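Local coordinates for putative dihydrodipicolinate synthase family protein (Coccidioides immitis, PDB 3QFE) that is of unestablished function but belongs to the dihydrodipicolinate synthetase family of TIM-barrel proteins, at residues A[29-39]-A[65-76]; A[11-19]-A[215-223]. One frame throughout, in Å; residues are numbered along the deposited sequence. Where two conformers were deposited one is given.

Contact 1: A[29-39]-A[65-76]; sequences LDLASQERYYA and ERAQLIATARKA
Gln68 O is gripped twice by Thr72, one of the residues that helix 65-76 presses against helix 31-39: the backbone N and OG1, the latter 2.8 Å from Gln68 O, arrive from opposite faces of the carbonyl plane. With chi1 at -65°, Thr72 turns OG1 beside its own N, where it meets Leu31 CD2 at 3.7 Å, and directs CG2 to Glu35 CB at 3.9 Å. Here knobs-into-holes packing is reciprocal: Thr72 sits among Leu31, Gln34, Glu35 and Tyr38, while Tyr38 enters the hole of Leu69, Thr72, Ala73 and Ala76. Tyr38 CD2 lies 3.4 Å from Ala73 CA, and Ala76 CB approaches the ring edge. The axes cross at -49°, 8.4 Å apart. Just before helix 31-39, Leu29 CD1 packs on Leu69 CG at 3.8 Å. On the outer side the extended Glu35 chain crosses Lys75 at a slant, in a long salt bridge, Glu35 OE1 to Lys75 NZ 3.6 Å, and one water bridges Glu35 OE2 to Lys75 O; another joins Leu29 N to Glu65 OE2, while Glu65 OE1 pairs with Arg289. Beneath, Tyr38 and Ala73 rest on Ile51 of strand 48-51, and Ile70 reaches Ala85 of strand 83-86 and helix 92-105.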
loop_
_atom_site.group_PDB
_atom_site.type_symbol
_atom_site.label_atom_id
_atom_site.label_comp_id
_atom_site.label_asym_id
_atom_site.label_seq_id
_atom_site.Cartn_x
_atom_site.Cartn_y
_atom_site.Cartn_z
ATOM N N LEU A 29 -11.888 -15.870 -3.271
ATOM C CA LEU A 29 -12.048 -14.527 -2.756
ATOM C C LEU A 29 -13.437 -14.368 -2.137
ATOM O O LEU A 29 -14.406 -14.944 -2.618
ATOM C CB LEU A 29 -11.904 -13.543 -3.906
ATOM C CG LEU A 29 -10.567 -13.490 -4.649
ATOM C CD1 LEU A 29 -10.656 -12.435 -5.752
ATOM C CD2 LEU A 29 -9.425 -13.188 -3.698
ATOM N N ASP A 30 -13.539 -13.597 -1.066
ATOM C CA ASP A 30 -14.858 -13.194 -0.561
ATOM C C ASP A 30 -15.090 -11.730 -0.967
ATOM O O ASP A 30 -14.758 -10.807 -0.208
ATOM C CB ASP A 30 -14.918 -13.356 0.953
ATOM C CG ASP A 30 -16.261 -12.929 1.546
ATOM O OD1 ASP A 30 -17.120 -12.324 0.863
ATOM O OD2 ASP A 30 -16.455 -13.195 2.737
ATOM N N LEU A 31 -15.632 -11.535 -2.166
ATOM C CA LEU A 31 -15.786 -10.203 -2.766
ATOM C C LEU A 31 -16.824 -9.328 -2.036
ATOM O O LEU A 31 -16.635 -8.119 -1.894
ATOM C CB LEU A 31 -16.070 -10.304 -4.278
ATOM C CG LEU A 31 -14.930 -10.974 -5.104
ATOM C CD1 LEU A 31 -15.264 -11.236 -6.579
ATOM C CD2 LEU A 31 -13.579 -10.247 -4.976
ATOM N N ALA A 32 -17.897 -9.937 -1.537
ATOM C CA ALA A 32 -18.882 -9.174 -0.776
ATOM C C ALA A 32 -18.219 -8.544 0.460
ATOM O O ALA A 32 -18.372 -7.337 0.707
ATOM C CB ALA A 32 -20.113 -10.041 -0.395
ATOM N N SER A 33 -17.474 -9.332 1.229
ATOM C CA SER A 33 -16.763 -8.742 2.349
ATOM C C SER A 33 -15.698 -7.745 1.894
ATOM O O SER A 33 -15.570 -6.661 2.463
ATOM C CB SER A 33 -16.174 -9.818 3.243
ATOM O OG SER A 33 -17.216 -10.704 3.620
ATOM N N GLN A 34 -14.946 -8.112 0.856
ATOM C CA GLN A 34 -13.900 -7.266 0.316
ATOM C C GLN A 34 -14.420 -5.883 -0.075
ATOM O O GLN A 34 -13.752 -4.876 0.165
ATOM C CB GLN A 34 -13.268 -7.928 -0.924
ATOM C CG GLN A 34 -11.947 -7.308 -1.307
ATOM C CD GLN A 34 -10.843 -7.676 -0.341
ATOM O OE1 GLN A 34 -10.454 -8.839 -0.229
ATOM N NE2 GLN A 34 -10.347 -6.703 0.368
ATOM N N GLU A 35 -15.572 -5.835 -0.728
ATOM C CA GLU A 35 -16.149 -4.555 -1.118
ATOM C C GLU A 35 -16.505 -3.678 0.114
ATOM O O GLU A 35 -16.195 -2.481 0.120
ATOM C CB GLU A 35 -17.375 -4.743 -2.007
ATOM C CG GLU A 35 -17.715 -3.491 -2.800
ATOM C CD GLU A 35 -19.087 -3.546 -3.444
ATOM O OE1 GLU A 35 -19.632 -4.653 -3.541
ATOM O OE2 GLU A 35 -19.637 -2.493 -3.857
ATOM N N ARG A 36 -17.129 -4.286 1.128
ATOM C CA ARG A 36 -17.446 -3.604 2.382
ATOM C C ARG A 36 -16.209 -3.001 2.995
ATOM O O ARG A 36 -16.233 -1.863 3.467
ATOM C CB ARG A 36 -18.080 -4.557 3.404
ATOM C CG ARG A 36 -19.445 -5.034 3.016
ATOM C CD ARG A 36 -20.139 -5.757 4.152
ATOM N NE ARG A 36 -21.518 -6.069 3.777
ATOM C CZ ARG A 36 -22.341 -6.806 4.513
ATOM N NH1 ARG A 36 -23.583 -7.032 4.092
ATOM N NH2 ARG A 36 -21.923 -7.314 5.668
ATOM N N TYR A 37 -15.121 -3.769 2.975
ATOM C CA TYR A 37 -13.879 -3.405 3.642
ATOM C C TYR A 37 -13.154 -2.269 2.926
ATOM O O TYR A 37 -12.787 -1.285 3.548
ATOM C CB TYR A 37 -12.980 -4.638 3.760
ATOM C CG TYR A 37 -11.659 -4.382 4.456
ATOM C CD1 TYR A 37 -11.602 -4.158 5.840
ATOM C CD2 TYR A 37 -10.477 -4.352 3.738
ATOM C CE1 TYR A 37 -10.393 -3.929 6.491
ATOM C CE2 TYR A 37 -9.259 -4.117 4.371
ATOM C CZ TYR A 37 -9.223 -3.906 5.754
ATOM O OH TYR A 37 -8.008 -3.672 6.383
ATOM N N TYR A 38 -12.973 -2.400 1.612
ATOM C CA TYR A 38 -12.390 -1.334 0.801
ATOM C C TYR A 38 -13.176 -0.025 0.944
ATOM O O TYR A 38 -12.581 1.057 1.034
ATOM C CB TYR A 38 -12.423 -1.713 -0.672
ATOM C CG TYR A 38 -11.441 -2.766 -1.178
ATOM C CD1 TYR A 38 -10.220 -2.981 -0.573
ATOM C CD2 TYR A 38 -11.742 -3.503 -2.318
ATOM C CE1 TYR A 38 -9.332 -3.928 -1.080
ATOM C CE2 TYR A 38 -10.858 -4.435 -2.845
ATOM C CZ TYR A 38 -9.661 -4.643 -2.218
ATOM O OH TYR A 38 -8.802 -5.567 -2.729
ATOM N N ALA A 39 -14.513 -0.123 0.923
ATOM C CA ALA A 39 -15.362 1.048 1.009
ATOM C C ALA A 39 -15.163 1.711 2.380
ATOM O O ALA A 39 -14.990 2.931 2.475
ATOM C CB ALA A 39 -16.796 0.681 0.776
ATOM N N GLU A 65 -8.145 -13.475 -10.336
ATOM C CA GLU A 65 -8.446 -12.954 -9.008
ATOM C C GLU A 65 -7.903 -11.541 -8.853
ATOM O O GLU A 65 -8.583 -10.660 -8.311
ATOM C CB GLU A 65 -7.924 -13.888 -7.915
ATOM C CG GLU A 65 -8.765 -15.175 -7.828
ATOM C CD GLU A 65 -8.145 -16.262 -6.949
ATOM O OE1 GLU A 65 -6.938 -16.198 -6.666
ATOM O OE2 GLU A 65 -8.874 -17.190 -6.544
ATOM N N ARG A 66 -6.690 -11.321 -9.361
ATOM C CA ARG A 66 -6.098 -9.997 -9.363
ATOM C C ARG A 66 -7.026 -8.962 -9.960
ATOM O O ARG A 66 -7.213 -7.902 -9.376
ATOM C CB ARG A 66 -4.780 -9.980 -10.140
ATOM C CG ARG A 66 -3.594 -10.512 -9.358
ATOM C CD ARG A 66 -2.432 -10.693 -10.325
ATOM N NE ARG A 66 -1.186 -11.004 -9.655
ATOM C CZ ARG A 66 -0.360 -10.094 -9.143
ATOM N NH1 ARG A 66 -0.664 -8.800 -9.224
ATOM N NH2 ARG A 66 0.776 -10.491 -8.558
ATOM N N ALA A 67 -7.574 -9.263 -11.133
ATOM C CA ALA A 67 -8.477 -8.349 -11.861
ATOM C C ALA A 67 -9.792 -8.118 -11.120
ATOM O O ALA A 67 -10.347 -7.027 -11.165
ATOM C CB ALA A 67 -8.765 -8.887 -13.311
ATOM N N GLN A 68 -10.318 -9.165 -10.489
ATOM C CA GLN A 68 -11.572 -9.046 -9.742
ATOM C C GLN A 68 -11.374 -8.123 -8.548
ATOM O O GLN A 68 -12.259 -7.346 -8.209
ATOM C CB GLN A 68 -12.100 -10.414 -9.280
ATOM C CG GLN A 68 -12.654 -11.184 -10.432
ATOM C CD GLN A 68 -12.862 -12.669 -10.150
ATOM O OE1 GLN A 68 -12.344 -13.228 -9.168
ATOM N NE2 GLN A 68 -13.633 -13.317 -11.023
ATOM N N LEU A 69 -10.212 -8.193 -7.919
ATOM C CA LEU A 69 -9.994 -7.359 -6.751
ATOM C C LEU A 69 -9.908 -5.907 -7.156
ATOM O O LEU A 69 -10.492 -5.062 -6.492
ATOM C CB LEU A 69 -8.767 -7.790 -5.986
ATOM C CG LEU A 69 -8.906 -9.083 -5.190
ATOM C CD1 LEU A 69 -7.537 -9.373 -4.593
ATOM C CD2 LEU A 69 -9.958 -8.911 -4.071
ATOM N N ILE A 70 -9.229 -5.620 -8.272
ATOM C CA ILE A 70 -9.127 -4.248 -8.727
ATOM C C ILE A 70 -10.514 -3.720 -9.037
ATOM O O ILE A 70 -10.878 -2.644 -8.561
ATOM C CB ILE A 70 -8.184 -4.073 -9.938
ATOM C CG1 ILE A 70 -6.761 -4.517 -9.545
ATOM C CG2 ILE A 70 -8.125 -2.593 -10.352
ATOM C CD1 ILE A 70 -5.782 -4.680 -10.748
ATOM N N ALA A 71 -11.298 -4.491 -9.794
ATOM C CA ALA A 71 -12.663 -4.102 -10.168
ATOM C C ALA A 71 -13.548 -3.906 -8.924
ATOM O O ALA A 71 -14.370 -2.988 -8.849
ATOM C CB ALA A 71 -13.286 -5.177 -11.111
ATOM N N THR A 72 -13.357 -4.771 -7.938
ATOM C CA THR A 72 -14.096 -4.684 -6.687
ATOM C C THR A 72 -13.670 -3.408 -5.931
ATOM O O THR A 72 -14.535 -2.672 -5.429
ATOM C CB THR A 72 -13.929 -5.986 -5.853
ATOM O OG1 THR A 72 -14.526 -7.071 -6.572
ATOM C CG2 THR A 72 -14.580 -5.874 -4.471
ATOM N N ALA A 73 -12.361 -3.122 -5.898
ATOM C CA ALA A 73 -11.883 -1.878 -5.326
ATOM C C ALA A 73 -12.566 -0.688 -5.985
ATOM O O ALA A 73 -13.188 0.123 -5.280
ATOM C CB ALA A 73 -10.353 -1.758 -5.398
ATOM N N ARG A 74 -12.518 -0.600 -7.321
ATOM C CA ARG A 74 -13.127 0.547 -8.025
ATOM C C ARG A 74 -14.615 0.727 -7.680
ATOM O O ARG A 74 -15.071 1.841 -7.461
ATOM C CB ARG A 74 -12.924 0.439 -9.542
ATOM C CG ARG A 74 -13.645 1.513 -10.389
ATOM C CD ARG A 74 -13.164 2.908 -9.985
ATOM N NE ARG A 74 -11.723 3.090 -10.212
ATOM C CZ ARG A 74 -10.963 3.987 -9.577
ATOM N NH1 ARG A 74 -11.486 4.791 -8.646
ATOM N NH2 ARG A 74 -9.654 4.071 -9.860
ATOM N N LYS A 75 -15.363 -0.371 -7.638
ATOM C CA LYS A 75 -16.781 -0.327 -7.288
ATOM C C LYS A 75 -16.973 0.164 -5.833
ATOM O O LYS A 75 -17.885 0.934 -5.547
ATOM C CB LYS A 75 -17.421 -1.701 -7.506
ATOM C CG LYS A 75 -18.897 -1.778 -7.174
ATOM C CD LYS A 75 -19.496 -3.185 -7.466
ATOM C CE LYS A 75 -20.885 -3.358 -6.783
ATOM N NZ LYS A 75 -21.370 -4.784 -6.738
ATOM N N ALA A 76 -16.094 -0.255 -4.929
ATOM C CA ALA A 76 -16.215 0.123 -3.514
ATOM C C ALA A 76 -15.982 1.602 -3.262
ATOM O O ALA A 76 -16.579 2.153 -2.344
ATOM C CB ALA A 76 -15.226 -0.678 -2.661
HETATM O O HOH W 1 -11.551 -16.710 -6.119
HETATM O O HOH W 2 -20.063 0.352 -3.748
#

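Contact 2: A[11-19]-A[215-223]; sequences QPGIWCPAV and AGCIAAFAN
Strands 13-17 and 216-218 run parallel, their directions only 7° apart and their axes 4.9 Å at closest approach, with Gly13, Ile14 and Trp15 bridging Gly216, Cys217 and Ile218 in turn. The ladder passes from Cys217 N to Gly13 O, from Trp15 N to Cys217 O (2.9 Å) and from Ala219 N to Trp15 O (3.0 Å). Ile14 and Cys217 share one face of the sheet, where Ile14 CD1 meets Cys217 CB and the isoleucine also touches Val229 and Tyr233 of helix 226-237. On the other face Trp15 CB lies 3.8 Å from Ile218 CG1. The indole itself leads away from strand 216-218, and its NE1 donates to Gln11 O, which lies in the ring plane; this bond helps to set the rotation of the ring. Pairing the first strand with the last is what closes the parallel barrel of a TIM fold. Beyond the ladder, segment 215-223 turns into a short 3-10 segment and Asn223 takes over. Its ND2 gives one bond to Pro17 O (2.7 Å), from above that carbonyl plane, and another to Ala220 O on a lone pair in plane, while OD1 accepts from Val19 N at 3.1 Å. The amide is thus held at both ends. With chi1 of 175°, Cys16 swings SG anti to its N and onto Asn223 CG, 3.5 Å away.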
loop_
_atom_site.group_PDB
_atom_site.type_symbol
_atom_site.label_atom_id
_atom_site.label_comp_id
_atom_site.label_asym_id
_atom_site.label_seq_id
_atom_site.Cartn_x
_atom_site.Cartn_y
_atom_site.Cartn_z
ATOM N N GLN A 11 -1.347 11.572 -5.658
ATOM C CA GLN A 11 -1.377 12.638 -4.661
ATOM C C GLN A 11 -0.658 12.230 -3.383
ATOM O O GLN A 11 -0.835 11.128 -2.870
ATOM C CB GLN A 11 -2.801 13.128 -4.360
ATOM N N PRO A 12 0.221 13.117 -2.905
ATOM C CA PRO A 12 0.737 13.043 -1.562
ATOM C C PRO A 12 -0.380 12.797 -0.567
ATOM O O PRO A 12 -1.481 13.306 -0.737
ATOM C CB PRO A 12 1.324 14.442 -1.370
ATOM C CG PRO A 12 1.927 14.734 -2.737
ATOM C CD PRO A 12 1.006 14.054 -3.737
ATOM N N GLY A 13 -0.100 12.010 0.459
ATOM C CA GLY A 13 -1.100 11.696 1.464
ATOM C C GLY A 13 -0.845 10.323 2.029
ATOM O O GLY A 13 0.265 9.805 1.894
ATOM N N ILE A 14 -1.875 9.740 2.644
ATOM C CA ILE A 14 -1.795 8.447 3.291
ATOM C C ILE A 14 -2.559 7.429 2.478
ATOM O O ILE A 14 -3.770 7.585 2.246
ATOM C CB ILE A 14 -2.403 8.475 4.704
ATOM C CG1 ILE A 14 -1.630 9.423 5.601
ATOM C CG2 ILE A 14 -2.326 7.097 5.351
ATOM C CD1 ILE A 14 -0.167 8.973 5.856
ATOM N N TRP A 15 -1.851 6.379 2.069
ATOM C CA TRP A 15 -2.405 5.319 1.257
ATOM C C TRP A 15 -2.395 4.020 2.042
ATOM O O TRP A 15 -1.474 3.778 2.817
ATOM C CB TRP A 15 -1.564 5.132 -0.006
ATOM C CG TRP A 15 -1.622 6.307 -0.930
ATOM C CD1 TRP A 15 -1.144 7.576 -0.696
ATOM C CD2 TRP A 15 -2.183 6.327 -2.249
ATOM N NE1 TRP A 15 -1.390 8.376 -1.783
ATOM C CE2 TRP A 15 -2.014 7.635 -2.754
ATOM C CE3 TRP A 15 -2.786 5.356 -3.062
ATOM C CZ2 TRP A 15 -2.453 8.005 -4.018
ATOM C CZ3 TRP A 15 -3.221 5.724 -4.317
ATOM C CH2 TRP A 15 -3.049 7.042 -4.784
ATOM N N CYS A 16 -3.415 3.186 1.841
ATOM C CA CYS A 16 -3.466 1.881 2.494
ATOM C C CYS A 16 -3.340 0.712 1.504
ATOM O O CYS A 16 -4.116 0.637 0.542
ATOM C CB CYS A 16 -4.741 1.699 3.319
ATOM S SG CYS A 16 -4.864 0.006 3.999
ATOM N N PRO A 17 -2.380 -0.208 1.755
ATOM C CA PRO A 17 -2.286 -1.437 0.976
ATOM C C PRO A 17 -3.198 -2.510 1.607
ATOM O O PRO A 17 -2.811 -3.183 2.590
ATOM C CB PRO A 17 -0.801 -1.801 1.079
ATOM C CG PRO A 17 -0.397 -1.288 2.449
ATOM C CD PRO A 17 -1.305 -0.111 2.761
ATOM N N ALA A 18 -4.395 -2.644 1.030
ATOM C CA ALA A 18 -5.490 -3.401 1.629
ATOM C C ALA A 18 -5.210 -4.902 1.704
ATOM O O ALA A 18 -4.625 -5.480 0.789
ATOM C CB ALA A 18 -6.776 -3.145 0.864
ATOM N N VAL A 19 -5.623 -5.527 2.803
ATOM C CA VAL A 19 -5.522 -6.982 2.938
ATOM C C VAL A 19 -6.600 -7.666 2.082
ATOM O O VAL A 19 -7.515 -6.996 1.598
ATOM C CB VAL A 19 -5.608 -7.439 4.420
ATOM C CG1 VAL A 19 -4.355 -6.997 5.174
ATOM C CG2 VAL A 19 -6.858 -6.918 5.102
ATOM N N ALA A 215 5.960 12.487 -0.550
ATOM C CA ALA A 215 4.560 12.645 -0.902
ATOM C C ALA A 215 3.748 11.922 0.162
ATOM O O ALA A 215 2.508 11.834 0.084
ATOM C CB ALA A 215 4.287 12.071 -2.277
ATOM N N GLY A 216 4.457 11.398 1.160
ATOM C CA GLY A 216 3.809 10.669 2.225
ATOM C C GLY A 216 4.108 9.195 2.178
ATOM O O GLY A 216 5.228 8.784 1.896
ATOM N N CYS A 217 3.076 8.404 2.421
ATOM C CA CYS A 217 3.260 7.117 3.039
ATOM C C CYS A 217 2.250 6.088 2.563
ATOM O O CYS A 217 1.072 6.405 2.405
ATOM C CB CYS A 217 3.111 7.322 4.548
ATOM S SG CYS A 217 3.395 5.870 5.507
ATOM N N ILE A 218 2.715 4.860 2.333
ATOM C CA ILE A 218 1.829 3.717 2.046
ATOM C C ILE A 218 1.959 2.778 3.233
ATOM O O ILE A 218 2.924 2.027 3.321
ATOM C CB ILE A 218 2.176 3.007 0.684
ATOM C CG1 ILE A 218 1.989 3.980 -0.482
ATOM C CG2 ILE A 218 1.287 1.743 0.445
ATOM C CD1 ILE A 218 2.662 3.564 -1.789
ATOM N N ALA A 219 1.003 2.843 4.157
ATOM C CA ALA A 219 1.160 2.236 5.494
ATOM C C ALA A 219 0.272 1.009 5.753
ATOM O O ALA A 219 -0.949 1.141 5.892
ATOM C CB ALA A 219 0.891 3.290 6.560
ATOM N N ALA A 220 0.896 -0.165 5.836
ATOM C CA ALA A 220 0.220 -1.407 6.239
ATOM C C ALA A 220 -0.743 -1.217 7.406
ATOM O O ALA A 220 -1.821 -1.800 7.423
ATOM C CB ALA A 220 1.246 -2.474 6.596
ATOM N N PHE A 221 -0.349 -0.390 8.369
ATOM C CA PHE A 221 -1.073 -0.225 9.623
ATOM C C PHE A 221 -2.352 0.601 9.459
ATOM O O PHE A 221 -3.195 0.645 10.362
ATOM C CB PHE A 221 -0.153 0.439 10.646
ATOM C CG PHE A 221 -0.612 0.294 12.070
ATOM C CD1 PHE A 221 -0.934 -0.960 12.587
ATOM C CD2 PHE A 221 -0.708 1.404 12.891
ATOM C CE1 PHE A 221 -1.339 -1.104 13.890
ATOM C CE2 PHE A 221 -1.109 1.272 14.205
ATOM C CZ PHE A 221 -1.424 0.017 14.710
ATOM N N ALA A 222 -2.488 1.266 8.314
ATOM C CA ALA A 222 -3.711 1.989 7.987
ATOM C C ALA A 222 -4.822 0.996 7.678
ATOM O O ALA A 222 -5.972 1.377 7.647
ATOM C CB ALA A 222 -3.486 2.920 6.800
ATOM N N ASN A 223 -4.471 -0.271 7.447
ATOM C CA ASN A 223 -5.466 -1.360 7.404
ATOM C C ASN A 223 -6.188 -1.479 8.732
ATOM O O ASN A 223 -7.381 -1.798 8.773
ATOM C CB ASN A 223 -4.814 -2.719 7.149
ATOM C CG ASN A 223 -4.640 -3.025 5.679
ATOM O OD1 ASN A 223 -5.613 -3.276 4.963
ATOM N ND2 ASN A 223 -3.387 -3.064 5.226
#

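Contact 2 pairs two strands of the barrel wall, and contact 1 packs two helices of the layer outside it. The centre of contact 2 lies about 5 Å from the centre of the chain, that of contact 1 about 15 Å; their own centres are about 17 Å apart, yet they touch. Tyr37 OH probably hydrogen-bonds Asn223 OD1 (2.8 Å), giving that oxygen a second partner besides Val19 N, and Gln34 NE2 probably donates to Val19 O (3.1 Å). In addition, Tyr38 CE1 packs on Ala18 CB at 3.3 Å. Helix 31-39 therefore faces both helix 65-76 and the segment following strand 13-17. The calcium ion, at Ala315 and Ser318, involves no residue of either contact.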